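PDB 5TQB: assembly chaperone of ribosomal protein L4 (Acl4), which probably shields newly made ribosomal protein L4 on an alpha-helical, TPR-type scaffold until it can be built into the large ribosomal subunit. Local coordinates for residues Pro85-Leu89 and Val112-Gln116; Gly98-Val103 and Val155-Leu160; Leu145-Leu149 and Leu173-Ala177; Pro185-Gln189 and Ser230-Leu234. All blocks are in the same frame, centred on the assembly; numbering follows the deposited sequence.

Contact 1 of 4, residues Pro85-Leu89 and Val112-Gln116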
# COMPACT_ATOMS: atom_id res chain seq x y z
N PRO B 85 12.73 13.09 -14.15
CA PRO B 85 11.44 13.76 -14.36
C PRO B 85 10.60 13.89 -13.09
O PRO B 85 9.60 14.61 -13.09
CB PRO B 85 10.74 12.84 -15.37
CG PRO B 85 11.34 11.50 -15.14
CD PRO B 85 12.77 11.74 -14.75
N GLU B 86 11.02 13.21 -12.02
CA GLU B 86 10.27 13.14 -10.77
C GLU B 86 9.92 14.52 -10.23
O GLU B 86 8.80 14.74 -9.75
CB GLU B 86 11.10 12.37 -9.73
CG GLU B 86 10.45 12.24 -8.35
CD GLU B 86 11.37 11.62 -7.31
OE1 GLU B 86 12.29 10.87 -7.70
OE2 GLU B 86 11.18 11.88 -6.10
N LYS B 87 10.87 15.45 -10.30
CA LYS B 87 10.66 16.80 -9.77
C LYS B 87 9.52 17.55 -10.46
O LYS B 87 8.83 18.35 -9.83
CB LYS B 87 11.96 17.61 -9.86
CG LYS B 87 12.56 17.70 -11.26
CD LYS B 87 13.94 18.37 -11.21
CE LYS B 87 14.60 18.43 -12.58
NZ LYS B 87 15.05 17.09 -13.06
N PHE B 88 9.31 17.31 -11.75
CA PHE B 88 8.23 17.96 -12.48
C PHE B 88 6.89 17.44 -11.99
O PHE B 88 5.94 18.20 -11.80
CB PHE B 88 8.35 17.72 -13.99
CG PHE B 88 9.62 18.27 -14.58
CD1 PHE B 88 9.76 19.62 -14.82
CD2 PHE B 88 10.67 17.43 -14.90
CE1 PHE B 88 10.92 20.13 -15.37
CE2 PHE B 88 11.83 17.93 -15.45
CZ PHE B 88 11.96 19.28 -15.68
N LEU B 89 6.82 16.13 -11.78
CA LEU B 89 5.58 15.47 -11.39
C LEU B 89 5.16 15.87 -9.98
O LEU B 89 3.97 16.04 -9.70
CB LEU B 89 5.72 13.95 -11.49
CG LEU B 89 6.27 13.42 -12.83
CD1 LEU B 89 6.36 11.90 -12.82
CD2 LEU B 89 5.43 13.89 -14.01
N VAL B 112 9.79 14.65 -20.71
CA VAL B 112 11.07 14.07 -20.31
C VAL B 112 10.99 12.55 -20.36
O VAL B 112 11.88 11.89 -20.88
CB VAL B 112 11.47 14.52 -18.89
CG1 VAL B 112 12.74 13.82 -18.43
CG2 VAL B 112 11.65 16.03 -18.86
N LEU B 113 9.91 11.99 -19.81
CA LEU B 113 9.71 10.55 -19.80
C LEU B 113 9.66 9.96 -21.21
O LEU B 113 10.29 8.94 -21.47
CB LEU B 113 8.42 10.19 -19.05
CG LEU B 113 8.46 10.31 -17.53
CD1 LEU B 113 7.05 10.25 -16.94
CD2 LEU B 113 9.35 9.23 -16.93
N ARG B 114 8.91 10.59 -22.11
CA ARG B 114 8.78 10.08 -23.47
C ARG B 114 10.12 10.04 -24.20
O ARG B 114 10.37 9.11 -24.98
CB ARG B 114 7.78 10.92 -24.27
CG ARG B 114 6.43 10.25 -24.42
CD ARG B 114 5.53 11.05 -25.33
NE ARG B 114 5.10 12.30 -24.70
CZ ARG B 114 3.90 12.52 -24.19
NH1 ARG B 114 2.97 11.57 -24.20
NH2 ARG B 114 3.62 13.70 -23.65
N ALA B 115 10.96 11.03 -23.95
CA ALA B 115 12.29 11.08 -24.56
C ALA B 115 13.19 9.97 -24.02
O ALA B 115 13.92 9.33 -24.76
CB ALA B 115 12.93 12.44 -24.32
N GLN B 116 13.11 9.74 -22.71
CA GLN B 116 13.88 8.67 -22.07
C GLN B 116 13.45 7.30 -22.58
O GLN B 116 14.29 6.45 -22.87
CB GLN B 116 13.71 8.74 -20.55
CG GLN B 116 14.38 9.94 -19.91
CD GLN B 116 14.11 10.02 -18.43
OE1 GLN B 116 13.15 9.43 -17.92
NE2 GLN B 116 14.96 10.73 -17.71

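Contact 2 of 4, residues Gly98-Val103 and Val155-Leu160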
# COMPACT_ATOMS: atom_id res chain seq x y z
N GLY B 98 -3.09 24.51 -8.79
CA GLY B 98 -3.67 23.33 -9.40
C GLY B 98 -4.02 23.62 -10.84
O GLY B 98 -3.42 24.50 -11.46
N GLY B 99 -4.98 22.87 -11.38
CA GLY B 99 -5.54 23.17 -12.68
C GLY B 99 -4.50 23.23 -13.78
O GLY B 99 -3.71 22.30 -13.95
N HIS B 100 -4.51 24.33 -14.53
CA HIS B 100 -3.60 24.52 -15.66
C HIS B 100 -2.14 24.42 -15.23
O HIS B 100 -1.29 23.94 -15.98
CB HIS B 100 -3.84 25.87 -16.34
CG HIS B 100 -5.10 25.92 -17.15
ND1 HIS B 100 -5.35 25.04 -18.18
CD2 HIS B 100 -6.16 26.76 -17.11
CE1 HIS B 100 -6.52 25.33 -18.72
NE2 HIS B 100 -7.03 26.37 -18.09
N ASP B 101 -1.85 24.89 -14.02
CA ASP B 101 -0.49 24.88 -13.49
C ASP B 101 0.00 23.45 -13.26
O ASP B 101 1.17 23.15 -13.51
CB ASP B 101 -0.42 25.68 -12.19
CG ASP B 101 1.01 25.89 -11.72
OD1 ASP B 101 1.72 26.73 -12.31
OD2 ASP B 101 1.42 25.23 -10.74
N SER B 102 -0.89 22.58 -12.79
CA SER B 102 -0.55 21.18 -12.57
C SER B 102 -0.34 20.45 -13.89
O SER B 102 0.62 19.70 -14.05
CB SER B 102 -1.64 20.47 -11.77
OG SER B 102 -1.70 20.97 -10.45
N VAL B 103 -1.25 20.67 -14.83
CA VAL B 103 -1.16 20.06 -16.15
C VAL B 103 0.13 20.47 -16.86
O VAL B 103 0.77 19.65 -17.53
CB VAL B 103 -2.35 20.46 -17.03
CG1 VAL B 103 -2.19 19.90 -18.44
CG2 VAL B 103 -3.65 19.95 -16.42
N VAL B 155 -7.16 15.76 -13.19
CA VAL B 155 -7.24 17.22 -13.08
C VAL B 155 -8.40 17.74 -13.92
O VAL B 155 -9.13 18.65 -13.51
CB VAL B 155 -5.93 17.91 -13.54
CG1 VAL B 155 -6.05 19.42 -13.41
CG2 VAL B 155 -4.75 17.42 -12.71
N TYR B 156 -8.59 17.15 -15.11
CA TYR B 156 -9.65 17.60 -16.01
C TYR B 156 -11.03 17.16 -15.55
O TYR B 156 -12.04 17.66 -16.05
CB TYR B 156 -9.38 17.12 -17.44
CG TYR B 156 -8.46 18.04 -18.21
CD1 TYR B 156 -8.90 19.29 -18.64
CD2 TYR B 156 -7.16 17.67 -18.49
CE1 TYR B 156 -8.06 20.14 -19.33
CE2 TYR B 156 -6.32 18.51 -19.18
CZ TYR B 156 -6.77 19.74 -19.60
OH TYR B 156 -5.91 20.57 -20.29
N MSE B 157 -11.08 16.23 -14.59
CA MSE B 157 -12.34 15.79 -14.02
C MSE B 157 -12.56 16.40 -12.64
O MSE B 157 -13.53 16.07 -11.95
CB MSE B 157 -12.40 14.27 -13.94
CG MSE B 157 -12.31 13.59 -15.30
SE MSE B 157 -12.42 11.65 -15.17
CE MSE B 157 -14.30 11.51 -14.69
N THR B 158 -11.64 17.28 -12.24
CA THR B 158 -11.81 18.07 -11.03
C THR B 158 -11.54 19.55 -11.32
O THR B 158 -12.46 20.28 -11.73
CB THR B 158 -10.91 17.57 -9.87
OG1 THR B 158 -9.55 17.45 -10.31
CG2 THR B 158 -11.42 16.21 -9.37
N ASP B 159 -10.30 19.99 -11.13
CA ASP B 159 -9.94 21.41 -11.25
C ASP B 159 -10.42 22.07 -12.56
O ASP B 159 -10.94 23.18 -12.55
CB ASP B 159 -8.42 21.58 -11.16
CG ASP B 159 -7.82 21.02 -9.87
OD1 ASP B 159 -6.59 21.13 -9.70
OD2 ASP B 159 -8.58 20.47 -9.02
N LEU B 160 -10.23 21.37 -13.67
CA LEU B 160 -10.52 21.92 -14.99
C LEU B 160 -11.75 21.26 -15.64
O LEU B 160 -11.89 21.25 -16.86
CB LEU B 160 -9.31 21.76 -15.91
CG LEU B 160 -7.99 22.38 -15.43
CD1 LEU B 160 -6.87 22.10 -16.41
CD2 LEU B 160 -8.14 23.89 -15.21

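Contact 3 of 4, residues Leu145-Leu149 and Leu173-Ala177. With EDO (1,2-ethanediol), chain I.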
# COMPACT_ATOMS: atom_id res chain seq x y z
N LEU B 145 4.87 7.11 -17.09
CA LEU B 145 4.24 7.98 -18.08
C LEU B 145 2.74 7.77 -18.08
O LEU B 145 1.98 8.74 -18.10
CB LEU B 145 4.80 7.71 -19.48
CG LEU B 145 4.15 8.52 -20.61
CD1 LEU B 145 4.32 10.02 -20.38
CD2 LEU B 145 4.72 8.13 -21.96
N ALA B 146 2.31 6.51 -18.07
CA ALA B 146 0.89 6.18 -18.08
C ALA B 146 0.20 6.79 -16.86
O ALA B 146 -0.89 7.35 -16.95
CB ALA B 146 0.70 4.68 -18.09
N GLU B 147 0.87 6.68 -15.71
CA GLU B 147 0.37 7.25 -14.47
C GLU B 147 0.30 8.78 -14.55
O GLU B 147 -0.55 9.40 -13.93
CB GLU B 147 1.24 6.82 -13.30
CG GLU B 147 1.13 5.34 -12.94
CD GLU B 147 2.35 4.81 -12.18
OE1 GLU B 147 3.16 5.63 -11.68
OE2 GLU B 147 2.51 3.57 -12.08
N THR B 148 1.21 9.37 -15.33
CA THR B 148 1.24 10.82 -15.49
C THR B 148 0.05 11.28 -16.32
O THR B 148 -0.58 12.31 -16.03
CB THR B 148 2.55 11.28 -16.16
OG1 THR B 148 3.66 10.95 -15.32
CG2 THR B 148 2.54 12.78 -16.40
N LEU B 149 -0.27 10.52 -17.36
CA LEU B 149 -1.39 10.87 -18.22
C LEU B 149 -2.67 10.73 -17.40
O LEU B 149 -3.55 11.59 -17.47
CB LEU B 149 -1.42 9.97 -19.46
CG LEU B 149 -0.13 10.01 -20.30
CD1 LEU B 149 -0.23 9.08 -21.49
CD2 LEU B 149 0.19 11.42 -20.76
N LEU B 173 -5.97 11.01 -23.56
CA LEU B 173 -5.03 10.56 -22.55
C LEU B 173 -5.16 9.06 -22.28
O LEU B 173 -4.15 8.35 -22.21
CB LEU B 173 -5.21 11.36 -21.26
CG LEU B 173 -4.71 12.81 -21.36
CD1 LEU B 173 -5.37 13.69 -20.31
CD2 LEU B 173 -3.20 12.84 -21.21
N ILE B 174 -6.39 8.57 -22.16
CA ILE B 174 -6.60 7.16 -21.81
C ILE B 174 -6.35 6.23 -23.00
O ILE B 174 -6.04 5.05 -22.80
CB ILE B 174 -8.01 6.90 -21.21
CG1 ILE B 174 -9.11 7.26 -22.21
CG2 ILE B 174 -8.18 7.67 -19.90
CD1 ILE B 174 -10.51 6.83 -21.77
N THR B 175 -6.47 6.74 -24.22
CA THR B 175 -6.13 5.94 -25.40
C THR B 175 -4.62 5.71 -25.45
O THR B 175 -4.16 4.59 -25.68
CB THR B 175 -6.62 6.58 -26.73
OG1 THR B 175 -6.26 7.97 -26.77
CG2 THR B 175 -8.13 6.44 -26.87
N GLU B 176 -3.84 6.77 -25.24
CA GLU B 176 -2.39 6.66 -25.20
C GLU B 176 -1.92 5.79 -24.02
O GLU B 176 -0.99 5.00 -24.16
CB GLU B 176 -1.74 8.04 -25.13
CG GLU B 176 -0.21 7.99 -24.97
CD GLU B 176 0.44 9.37 -24.94
OE1 GLU B 176 -0.23 10.36 -25.31
OE2 GLU B 176 1.63 9.45 -24.55
N ALA B 177 -2.56 5.95 -22.86
CA ALA B 177 -2.15 5.22 -21.66
C ALA B 177 -2.40 3.72 -21.79
O ALA B 177 -1.58 2.91 -21.34
CB ALA B 177 -2.86 5.78 -20.45
C1 EDO I . 3.73 4.75 -8.56
O1 EDO I . 2.59 3.94 -8.68
C2 EDO I . 3.30 6.15 -8.20
O2 EDO I . 2.16 6.49 -8.96

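Contact 4 of 4, residues Pro185-Gln189 and Ser230-Leu234. With EDO (1,2-ethanediol), chain H.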
# COMPACT_ATOMS: atom_id res chain seq x y z
N PRO B 185 -2.68 -1.90 -13.94
CA PRO B 185 -4.05 -1.71 -13.44
C PRO B 185 -4.56 -0.27 -13.42
O PRO B 185 -5.76 -0.06 -13.61
CB PRO B 185 -3.99 -2.26 -12.01
CG PRO B 185 -2.67 -2.89 -11.83
CD PRO B 185 -1.93 -2.86 -13.12
N GLU B 186 -3.69 0.70 -13.18
CA GLU B 186 -4.10 2.09 -13.04
C GLU B 186 -4.63 2.69 -14.35
O GLU B 186 -5.44 3.61 -14.34
CB GLU B 186 -2.94 2.93 -12.52
CG GLU B 186 -3.25 4.40 -12.36
CD GLU B 186 -2.57 5.01 -11.14
OE1 GLU B 186 -1.93 6.06 -11.29
OE2 GLU B 186 -2.69 4.43 -10.04
N THR B 187 -4.18 2.16 -15.48
CA THR B 187 -4.63 2.67 -16.76
C THR B 187 -6.11 2.34 -16.93
O THR B 187 -6.91 3.18 -17.32
CB THR B 187 -3.80 2.10 -17.92
OG1 THR B 187 -3.87 0.67 -17.90
CG2 THR B 187 -2.34 2.52 -17.79
N TRP B 188 -6.47 1.10 -16.61
CA TRP B 188 -7.84 0.63 -16.78
C TRP B 188 -8.75 1.17 -15.68
O TRP B 188 -9.95 1.36 -15.88
CB TRP B 188 -7.86 -0.89 -16.83
CG TRP B 188 -7.15 -1.38 -18.04
CD1 TRP B 188 -5.92 -1.97 -18.08
CD2 TRP B 188 -7.59 -1.27 -19.39
NE1 TRP B 188 -5.58 -2.25 -19.38
CE2 TRP B 188 -6.59 -1.83 -20.21
CE3 TRP B 188 -8.75 -0.76 -20.00
CZ2 TRP B 188 -6.71 -1.90 -21.59
CZ3 TRP B 188 -8.87 -0.83 -21.37
CH2 TRP B 188 -7.85 -1.40 -22.15
N GLN B 189 -8.15 1.42 -14.53
CA GLN B 189 -8.84 2.10 -13.45
C GLN B 189 -9.28 3.48 -13.92
O GLN B 189 -10.40 3.92 -13.67
CB GLN B 189 -7.88 2.22 -12.27
CG GLN B 189 -8.55 2.49 -10.95
CD GLN B 189 -7.66 2.11 -9.78
OE1 GLN B 189 -7.25 0.96 -9.65
NE2 GLN B 189 -7.36 3.08 -8.94
N SER B 230 -3.85 4.54 -4.43
CA SER B 230 -4.45 4.19 -5.70
C SER B 230 -5.58 3.17 -5.51
O SER B 230 -6.56 3.16 -6.27
CB SER B 230 -3.38 3.64 -6.65
OG SER B 230 -3.92 3.33 -7.92
N ARG B 231 -5.45 2.31 -4.50
CA ARG B 231 -6.47 1.30 -4.22
C ARG B 231 -7.65 1.88 -3.46
O ARG B 231 -8.74 1.32 -3.47
CB ARG B 231 -5.87 0.12 -3.46
CG ARG B 231 -5.36 -1.00 -4.37
CD ARG B 231 -4.06 -1.58 -3.88
NE ARG B 231 -4.24 -2.36 -2.67
CZ ARG B 231 -3.29 -2.56 -1.75
NH1 ARG B 231 -2.09 -2.03 -1.88
NH2 ARG B 231 -3.57 -3.30 -0.69
N VAL B 232 -7.44 3.02 -2.80
CA VAL B 232 -8.53 3.73 -2.17
C VAL B 232 -9.45 4.26 -3.26
O VAL B 232 -10.66 4.07 -3.22
CB VAL B 232 -8.02 4.88 -1.28
CG1 VAL B 232 -9.19 5.71 -0.73
CG2 VAL B 232 -7.18 4.34 -0.14
N SER B 233 -8.85 4.92 -4.25
CA SER B 233 -9.59 5.43 -5.40
C SER B 233 -10.36 4.31 -6.07
O SER B 233 -11.50 4.49 -6.52
CB SER B 233 -8.62 6.08 -6.39
OG SER B 233 -9.20 6.21 -7.68
N LEU B 234 -9.73 3.14 -6.14
CA LEU B 234 -10.36 1.97 -6.74
C LEU B 234 -11.66 1.61 -6.02
O LEU B 234 -12.68 1.36 -6.66
CB LEU B 234 -9.41 0.78 -6.73
CG LEU B 234 -9.99 -0.54 -7.22
CD1 LEU B 234 -10.38 -0.45 -8.69
CD2 LEU B 234 -9.00 -1.66 -6.98
C1 EDO H . -0.65 1.04 -10.95
O1 EDO H . -1.54 -0.02 -11.19
C2 EDO H . -1.04 1.82 -9.71
O2 EDO H . -0.36 3.05 -9.71

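Contact 1 of 4, residues Pro85-Leu89 and Val112-Gln116
Pro85 sets its ring carbons CB, CG and CD against Val112, Leu113 and Gln116 of helix 100-125. Its CB rests on Val112 CG1 at 3.8 Å. The next ring carbon, CG, meets Leu113 CD2 at 3.5 Å, the two side chains crossing at about a right angle. Gln116 comes from the opposite direction with its chain extended, laying its amide end beside the ring so that NE2 is 3.8 Å from Pro85 CD; this is packing alone, the amide oxygen OE1 being hydrogen-bonded to Lys141. The two branches of Val112 divide the work. CG1, anti to the backbone N (chi1 176°), goes to the proline, which leaves CG2 beside the N to reach Phe88 CE2 at 3.9 Å, obliquely to that ring. Phe88 also carries Lys87 CG on one face and Pro85 CA at its edge. Leu89 CD1 adds a looser touch on Leu113 CD1 at 4.5 Å. The contact is largely apolar, and most of its residues are buried; the beginning of helix 86-94 and the proline before it pack on the following helix 100-125. Helix 58-71 flanks it through Val69 on Phe88, while Thr148 of helix 131-156 packs on Leu89 and Leu113.

Contact 2 of 4, residues Gly98-Val103 and Val155-Leu160
Asp159 reaches across to the backbone of Gly99, the N-cap residue of helix 100-125, where the start of that helix meets the turn after helix 131-156 in this alpha-helical, TPR-type solenoid. Gly99 N donates to Asp159 OD1 over 2.9 Å with an N-H...O angle of 155°; OD1 accepts with its anti lone pair, the one turned from OD2. Leu160 is the apolar counterpart. With CG beside the backbone N and anti to the carbonyl carbon (chi1 -57°), it presents both methyls to the helix start. CD2 stands 3.9 Å from the centroid of the His100 imidazole, only 8° off the ring normal, a CH-pi contact over the face; the same methyl also touches Gly99 CA at 3.7 Å. The other methyl, CD1, turns to Val103 CG2 at 3.9 Å. That valine methyl is shared: Val155 CG1 and the Tyr156 ring approach it as well, the ring obliquely. What lets the two backbones come so near is Gly99 itself, which has a positive phi and carries no side chain, so that Asp159 CB, Leu160 and Val155 CG1 all close on its main chain. Farther out, the Asp159 carboxylate is also held by the chain of another protein, a basic side chain pairing with OD1 and a backbone group bonding to OD2. This aspartate therefore ties the cap to the bound partner. Leu160 is placed by the turn that follows helix 131-156, pinned at one carbonyl: Val155 O accepts from Leu160 N at 2.9 Å and from Thr158 N at 3.1 Å, the two donors arriving from opposite faces of its plane.

Contact 3 of 4, residues Leu145-Leu149 and Leu173-Ala177
The carboxylate of Glu176 is the flat group that meets Leu149: the leucine CD1 methyl sits over one face, 3.5 Å from Glu176 CD and 3.6 Å from OE2, the two side chains crossing at about a right angle. Leu145 CD2 lies beside the same OE2 at 4.2 Å. The charge of that oxygen is answered by Arg114 in a salt bridge, so the aliphatic methyls border a paired group. With CG anti to its own N (chi1 175°) and the rest of the chain extended, Glu176 spans the gap to reach them. Helices 131-156 and 166-180 form an antiparallel alpha-alpha hairpin here, as in TPR-type folds; their short segments run at 167° with axes 9.2 Å apart. Small residues allow this closeness at one end, where Ala146 CB and Ala177 CB are 4.4 Å apart. At the other end Leu149 turns its second methyl, CD2, to Leu173 CD2 at 3.7 Å. Glu147 leaves its helix away from this interface; its carboxylate meets a 1,2-ethanediol, probably from the crystallisation liquor, whose O2 gives OE1 a 3.0 Å hydrogen bond and whose O1 gives OE2 a weak one. OE2 also forms a salt bridge with Arg144 and accepts a hydrogen bond from Trp184 NE1.

Contact 4 of 4, residues Pro185-Gln189 and Ser230-Leu234
Ser230 and Glu186 meet through a short hydrogen bond, the serine OG donating to Glu186 OE2 over 2.7 Å and approaching nearly along the C-O axis. The same oxygen accepts a second hydrogen bond, from O2 of a bound 1,2-ethanediol, also at 2.7 Å, and Glu186 N gives O1 of that molecule a weak bond. The other carboxylate oxygen, OE1, is salt-bridged to a basic side chain of the chain of another protein, so both oxygens of this buried acid are held. A bend in the chain at chi2 (143°) helps bring the carboxylate to the serine. Ser230 serves twice, for its carbonyl O accepts Gln189 NE2 at 2.8 Å, with an N-H...O angle of 145°, while keeping the helical bond from Leu234 N. The two donors come from opposite faces of the carbonyl plane, the amide nitrogen being tilted 27° from it. Gln189 manages this with CG anti to its N and an extended chain, which leaves OE1 lying against Leu234 CD1 and CB, both 3.6 Å away. With the short-segment axes 11.1 Å apart, the long Glu186 and Gln189 side chains span the gap to Ser230. The two short segments run in roughly the same direction, and Leu208 and Leu212 of the intervening helix 201-212 pack on Leu234. Polar, directional bonds thus join these two helices; the negative charge of Glu186, with two hydrogen bonds on OE2 and a salt bridge on OE1, is probably well stabilised, and the helix contact and partner binding share this one residue.

How the contacts relate
Contacts 1, 3 and 4 form a run along the helical stack. Contacts 1 and 3 have centres 13 Å apart and touch directly: Leu89 CD2 lies 3.7 Å from Thr148 OG1, and Leu113 CD1 packs on Leu145 CA at 3.8 Å. Contacts 3 and 4, also 13 Å between centres, meet where Ala146 CB lies 3.7 Å from Thr187 CG2. Contact 2 touches none of the others, yet shares helix 100-125 with contact 1 and helix 131-156 with contact 3, whose centre is about 15 Å away; along the chain its segments interleave with those of both. The chain of another protein comes near all four, with salt bridges to Asp159 in contact 2 and Glu186 in contact 4.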